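Local coordinates for toll-like receptor 6, Variable lymphocyte receptor B (PDB 3A79), which probably senses diacylated bacterial lipopeptides as a partner of Toll-like receptor 2, here as an ectodomain fused to a hagfish lymphocyte-receptor fragment, at residues L153-P165 / G186-V198. Numbering follows the deposited sequence.
Sequences LSAAKFRQLDLLP and GETESLQIPNTTV. With NAG (2-acetamido-2-deoxy-beta-D-glucopyranose), chain N.
Phe158 gives its backbone N-H to the carboxylate of Glu189: N lies 2.9 Å from OE1, the N-H...O angle is 156°, and OE1 is met nearly along its C-O axis. Glu189 sets CG anti to its own carbonyl carbon (chi1 -42°) and runs extended from there, which carries OE1 to that amide. An alanine in place of this glutamate is likely to leave the Phe158 N-H without its acceptor. A second bond joins the backbones, Gln192 N to Gln160 O at 2.8 Å and 161°, the donor lying in the carbonyl plane on a lone pair. Ser190 O faces Phe158 O and makes no bond to this loop. Within the loop, Asp162 OD1 forms a salt bridge with Arg159 NH2, and OD2 takes a weak bond from Arg159 N. Gln160 NE2 bonds weakly to a NAG O6, and Asn195 ND2 carries its own NAG. Leu191 CD2 packs 3.7 Å from Phe158 CD2; beyond the Gln192-Gln160 bond, Leu163 CB is 3.6 Å from Pro194 CG. Strand 190-196 pairs with strand 214-220 through backbone hydrogen bonds of Glu189 and Leu191 with Asn214. In this part of the receptor's leucine-rich-repeat solenoid, each segment thus gives one N-H across the contact, satisfied by a carboxylate and a carbonyl respectively, with apolar packing beside them.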
loop_
_atom_site.group_PDB
_atom_site.type_symbol
_atom_site.label_atom_id
_atom_site.label_comp_id
_atom_site.label_asym_id
_atom_site.label_seq_id
_atom_site.Cartn_x
_atom_site.Cartn_y
_atom_site.Cartn_z
ATOM N N LEU B 153 -5.684 -28.881 -34.850
ATOM C CA LEU B 153 -6.085 -30.278 -34.862
ATOM C C LEU B 153 -6.402 -30.809 -33.468
ATOM O O LEU B 153 -5.962 -30.253 -32.457
ATOM C CB LEU B 153 -4.972 -31.111 -35.485
ATOM C CG LEU B 153 -4.632 -30.669 -36.902
ATOM C CD1 LEU B 153 -3.317 -31.244 -37.333
ATOM C CD2 LEU B 153 -5.737 -31.095 -37.840
ATOM N N SER B 154 -7.172 -31.890 -33.424
ATOM C CA SER B 154 -7.402 -32.612 -32.180
ATOM C C SER B 154 -7.631 -34.082 -32.459
ATOM O O SER B 154 -8.129 -34.464 -33.519
ATOM C CB SER B 154 -8.600 -32.057 -31.428
ATOM O OG SER B 154 -9.809 -32.568 -31.934
ATOM N N ALA B 155 -7.278 -34.907 -31.487
ATOM C CA ALA B 155 -7.386 -36.337 -31.659
ATOM C C ALA B 155 -7.232 -37.040 -30.322
ATOM O O ALA B 155 -6.885 -36.416 -29.323
ATOM C CB ALA B 155 -6.335 -36.807 -32.631
ATOM N N ALA B 156 -7.497 -38.342 -30.319
ATOM C CA ALA B 156 -7.387 -39.169 -29.125
ATOM C C ALA B 156 -6.290 -40.244 -29.271
ATOM O O ALA B 156 -5.892 -40.895 -28.294
ATOM C CB ALA B 156 -8.730 -39.804 -28.815
ATOM N N LYS B 157 -5.803 -40.417 -30.497
ATOM C CA LYS B 157 -4.760 -41.387 -30.789
ATOM C C LYS B 157 -3.708 -40.745 -31.672
ATOM O O LYS B 157 -4.042 -39.987 -32.576
ATOM C CB LYS B 157 -5.331 -42.573 -31.565
ATOM C CG LYS B 157 -6.325 -43.456 -30.851
ATOM C CD LYS B 157 -6.567 -44.680 -31.728
ATOM C CE LYS B 157 -7.930 -45.318 -31.517
ATOM N NZ LYS B 157 -8.132 -46.423 -32.504
ATOM N N PHE B 158 -2.443 -41.088 -31.453
ATOM C CA PHE B 158 -1.376 -40.585 -32.316
ATOM C C PHE B 158 -0.397 -41.656 -32.833
ATOM O O PHE B 158 0.104 -42.479 -32.065
ATOM C CB PHE B 158 -0.642 -39.439 -31.612
ATOM C CG PHE B 158 -1.552 -38.325 -31.193
ATOM C CD1 PHE B 158 -2.070 -38.278 -29.909
ATOM C CD2 PHE B 158 -1.922 -37.337 -32.096
ATOM C CE1 PHE B 158 -2.929 -37.252 -29.527
ATOM C CE2 PHE B 158 -2.778 -36.313 -31.718
ATOM C CZ PHE B 158 -3.280 -36.273 -30.434
ATOM N N ARG B 159 -0.144 -41.658 -34.143
ATOM C CA ARG B 159 0.922 -42.492 -34.705
ATOM C C ARG B 159 2.016 -41.616 -35.306
ATOM O O ARG B 159 1.756 -40.486 -35.699
ATOM C CB ARG B 159 0.390 -43.492 -35.730
ATOM C CG ARG B 159 -0.283 -44.716 -35.129
ATOM C CD ARG B 159 -1.697 -44.403 -34.684
ATOM N NE ARG B 159 -2.440 -43.675 -35.714
ATOM C CZ ARG B 159 -2.951 -44.232 -36.813
ATOM N NH1 ARG B 159 -2.791 -45.539 -37.041
ATOM N NH2 ARG B 159 -3.615 -43.479 -37.691
ATOM N N GLN B 160 3.240 -42.130 -35.372
ATOM C CA GLN B 160 4.385 -41.272 -35.665
ATOM C C GLN B 160 4.156 -40.423 -36.900
ATOM O O GLN B 160 4.541 -39.257 -36.956
ATOM C CB GLN B 160 5.674 -42.083 -35.832
ATOM C CG GLN B 160 6.918 -41.208 -35.753
ATOM C CD GLN B 160 8.140 -41.823 -36.416
ATOM O OE1 GLN B 160 8.030 -42.782 -37.182
ATOM N NE2 GLN B 160 9.318 -41.260 -36.125
ATOM N N LEU B 161 3.499 -41.016 -37.885
ATOM C CA LEU B 161 3.451 -40.444 -39.218
ATOM C C LEU B 161 2.196 -39.640 -39.549
ATOM O O LEU B 161 2.004 -39.262 -40.695
ATOM C CB LEU B 161 3.620 -41.564 -40.244
ATOM C CG LEU B 161 5.039 -42.075 -40.433
ATOM C CD1 LEU B 161 5.100 -42.883 -41.713
ATOM C CD2 LEU B 161 5.986 -40.905 -40.496
ATOM N N ASP B 162 1.351 -39.370 -38.560
ATOM C CA ASP B 162 0.026 -38.812 -38.841
ATOM C C ASP B 162 0.054 -37.468 -39.576
ATOM O O ASP B 162 -0.780 -37.228 -40.441
ATOM C CB ASP B 162 -0.839 -38.738 -37.574
ATOM C CG ASP B 162 -1.502 -40.076 -37.226
ATOM O OD1 ASP B 162 -1.351 -41.061 -37.984
ATOM O OD2 ASP B 162 -2.185 -40.140 -36.181
ATOM N N LEU B 163 1.021 -36.611 -39.258
ATOM C CA LEU B 163 1.105 -35.291 -39.889
ATOM C C LEU B 163 2.080 -35.221 -41.071
ATOM O O LEU B 163 2.630 -34.163 -41.375
ATOM C CB LEU B 163 1.466 -34.221 -38.853
ATOM C CG LEU B 163 0.444 -34.052 -37.733
ATOM C CD1 LEU B 163 0.948 -33.110 -36.639
ATOM C CD2 LEU B 163 -0.849 -33.561 -38.341
ATOM N N LEU B 164 2.287 -36.347 -41.744
ATOM C CA LEU B 164 3.266 -36.417 -42.825
ATOM C C LEU B 164 2.842 -35.590 -44.045
ATOM O O LEU B 164 3.664 -34.906 -44.651
ATOM C CB LEU B 164 3.534 -37.875 -43.225
ATOM C CG LEU B 164 5.006 -38.267 -43.400
ATOM C CD1 LEU B 164 5.207 -39.283 -44.526
ATOM C CD2 LEU B 164 5.848 -37.025 -43.643
ATOM N N PRO B 165 1.557 -35.654 -44.413
ATOM C CA PRO B 165 1.110 -34.861 -45.561
ATOM C C PRO B 165 1.353 -33.347 -45.438
ATOM O O PRO B 165 1.480 -32.678 -46.467
ATOM C CB PRO B 165 -0.381 -35.178 -45.629
ATOM C CG PRO B 165 -0.480 -36.560 -45.049
ATOM C CD PRO B 165 0.516 -36.586 -43.947
ATOM N N GLY B 186 0.191 -48.931 -22.963
ATOM C CA GLY B 186 1.606 -48.760 -22.680
ATOM C C GLY B 186 2.497 -48.658 -23.905
ATOM O O GLY B 186 3.583 -48.084 -23.833
ATOM N N GLU B 187 2.043 -49.221 -25.024
ATOM C CA GLU B 187 2.791 -49.201 -26.282
ATOM C C GLU B 187 2.919 -47.775 -26.807
ATOM O O GLU B 187 2.291 -47.412 -27.804
ATOM C CB GLU B 187 2.084 -50.069 -27.318
ATOM C CG GLU B 187 1.574 -51.386 -26.761
ATOM C CD GLU B 187 0.549 -52.045 -27.662
ATOM O OE1 GLU B 187 -0.051 -51.334 -28.497
ATOM O OE2 GLU B 187 0.342 -53.272 -27.533
ATOM N N THR B 188 3.750 -46.985 -26.131
ATOM C CA THR B 188 3.833 -45.537 -26.338
ATOM C C THR B 188 3.525 -45.047 -27.758
ATOM O O THR B 188 4.090 -45.516 -28.749
ATOM C CB THR B 188 5.180 -44.952 -25.817
ATOM O OG1 THR B 188 5.007 -44.490 -24.471
ATOM C CG2 THR B 188 5.654 -43.790 -26.687
ATOM N N GLU B 189 2.600 -44.099 -27.827
ATOM C CA GLU B 189 2.236 -43.464 -29.076
ATOM C C GLU B 189 3.340 -42.468 -29.462
ATOM O O GLU B 189 3.975 -41.859 -28.600
ATOM C CB GLU B 189 0.860 -42.786 -28.926
ATOM C CG GLU B 189 -0.175 -43.637 -28.146
ATOM C CD GLU B 189 -1.573 -42.990 -27.994
ATOM O OE1 GLU B 189 -1.987 -42.185 -28.859
ATOM O OE2 GLU B 189 -2.274 -43.310 -27.003
ATOM N N SER B 190 3.601 -42.331 -30.754
ATOM C CA SER B 190 4.581 -41.363 -31.209
ATOM C C SER B 190 3.851 -40.353 -32.065
ATOM O O SER B 190 2.686 -40.541 -32.408
ATOM C CB SER B 190 5.679 -42.033 -32.035
ATOM O OG SER B 190 6.175 -43.204 -31.400
ATOM N N LEU B 191 4.536 -39.274 -32.414
ATOM C CA LEU B 191 3.984 -38.313 -33.345
ATOM C C LEU B 191 5.048 -37.328 -33.783
ATOM O O LEU B 191 5.610 -36.596 -32.976
ATOM C CB LEU B 191 2.815 -37.568 -32.721
ATOM C CG LEU B 191 2.188 -36.575 -33.690
ATOM C CD1 LEU B 191 1.541 -37.364 -34.821
ATOM C CD2 LEU B 191 1.202 -35.649 -32.965
ATOM N N GLN B 192 5.332 -37.327 -35.073
ATOM C CA GLN B 192 6.313 -36.423 -35.619
ATOM C C GLN B 192 5.597 -35.123 -35.912
ATOM O O GLN B 192 4.622 -35.118 -36.662
ATOM C CB GLN B 192 6.887 -37.009 -36.906
ATOM C CG GLN B 192 7.853 -36.098 -37.623
ATOM C CD GLN B 192 9.262 -36.255 -37.120
ATOM O OE1 GLN B 192 9.920 -37.264 -37.400
ATOM N NE2 GLN B 192 9.741 -35.260 -36.372
ATOM N N ILE B 193 6.068 -34.032 -35.307
ATOM C CA ILE B 193 5.543 -32.694 -35.588
ATOM C C ILE B 193 6.284 -31.988 -36.725
ATOM O O ILE B 193 7.489 -31.755 -36.637
ATOM C CB ILE B 193 5.593 -31.781 -34.351
ATOM C CG1 ILE B 193 4.401 -32.046 -33.432
ATOM C CG2 ILE B 193 5.560 -30.335 -34.777
ATOM C CD1 ILE B 193 4.610 -33.176 -32.466
ATOM N N PRO B 194 5.555 -31.628 -37.791
ATOM C CA PRO B 194 6.139 -30.925 -38.941
ATOM C C PRO B 194 6.825 -29.653 -38.479
ATOM O O PRO B 194 6.471 -29.147 -37.418
ATOM C CB PRO B 194 4.918 -30.572 -39.794
ATOM C CG PRO B 194 3.862 -31.541 -39.377
ATOM C CD PRO B 194 4.100 -31.807 -37.929
ATOM N N ASN B 195 7.784 -29.140 -39.243
ATOM C CA ASN B 195 8.425 -27.881 -38.864
ATOM C C ASN B 195 7.394 -26.764 -38.747
ATOM O O ASN B 195 6.678 -26.468 -39.704
ATOM C CB ASN B 195 9.527 -27.493 -39.855
ATOM C CG ASN B 195 10.294 -28.690 -40.362
ATOM O OD1 ASN B 195 9.700 -29.726 -40.657
ATOM N ND2 ASN B 195 11.621 -28.559 -40.458
ATOM N N THR B 196 7.304 -26.163 -37.563
ATOM C CA THR B 196 6.399 -25.038 -37.325
ATOM C C THR B 196 7.148 -23.958 -36.593
ATOM O O THR B 196 8.035 -24.251 -35.799
ATOM C CB THR B 196 5.238 -25.413 -36.399
ATOM O OG1 THR B 196 4.797 -26.745 -36.674
ATOM C CG2 THR B 196 4.095 -24.469 -36.610
ATOM N N THR B 197 6.790 -22.706 -36.839
ATOM C CA THR B 197 7.259 -21.646 -35.957
ATOM C C THR B 197 6.737 -21.868 -34.520
ATOM O O THR B 197 7.516 -21.949 -33.560
ATOM C CB THR B 197 6.860 -20.252 -36.459
ATOM O OG1 THR B 197 7.490 -20.010 -37.721
ATOM C CG2 THR B 197 7.305 -19.184 -35.458
ATOM N N VAL B 198 5.424 -21.991 -34.374
ATOM C CA VAL B 198 4.846 -22.207 -33.057
ATOM C C VAL B 198 4.174 -23.570 -32.949
ATOM O O VAL B 198 3.493 -24.010 -33.870
ATOM C CB VAL B 198 3.831 -21.097 -32.713
ATOM C CG1 VAL B 198 3.194 -21.344 -31.364
ATOM C CG2 VAL B 198 4.508 -19.735 -32.742
HETATM C C1 NAG N . 11.799 -29.623 -41.452
HETATM C C2 NAG N . 12.778 -29.124 -42.526
HETATM C C3 NAG N . 13.049 -30.231 -43.541
HETATM C C4 NAG N . 13.640 -31.441 -42.836
HETATM C C5 NAG N . 12.789 -31.916 -41.643
HETATM C C6 NAG N . 13.640 -32.867 -40.770
HETATM C C7 NAG N . 11.552 -26.948 -42.822
HETATM C C8 NAG N . 12.123 -25.883 -41.926
HETATM N N2 NAG N . 12.398 -27.897 -43.231
HETATM O O3 NAG N . 13.943 -29.782 -44.537
HETATM O O4 NAG N . 13.808 -32.470 -43.792
HETATM O O5 NAG N . 12.280 -30.835 -40.851
HETATM O O6 NAG N . 12.942 -33.665 -39.827
HETATM O O7 NAG N . 10.367 -26.906 -43.170
#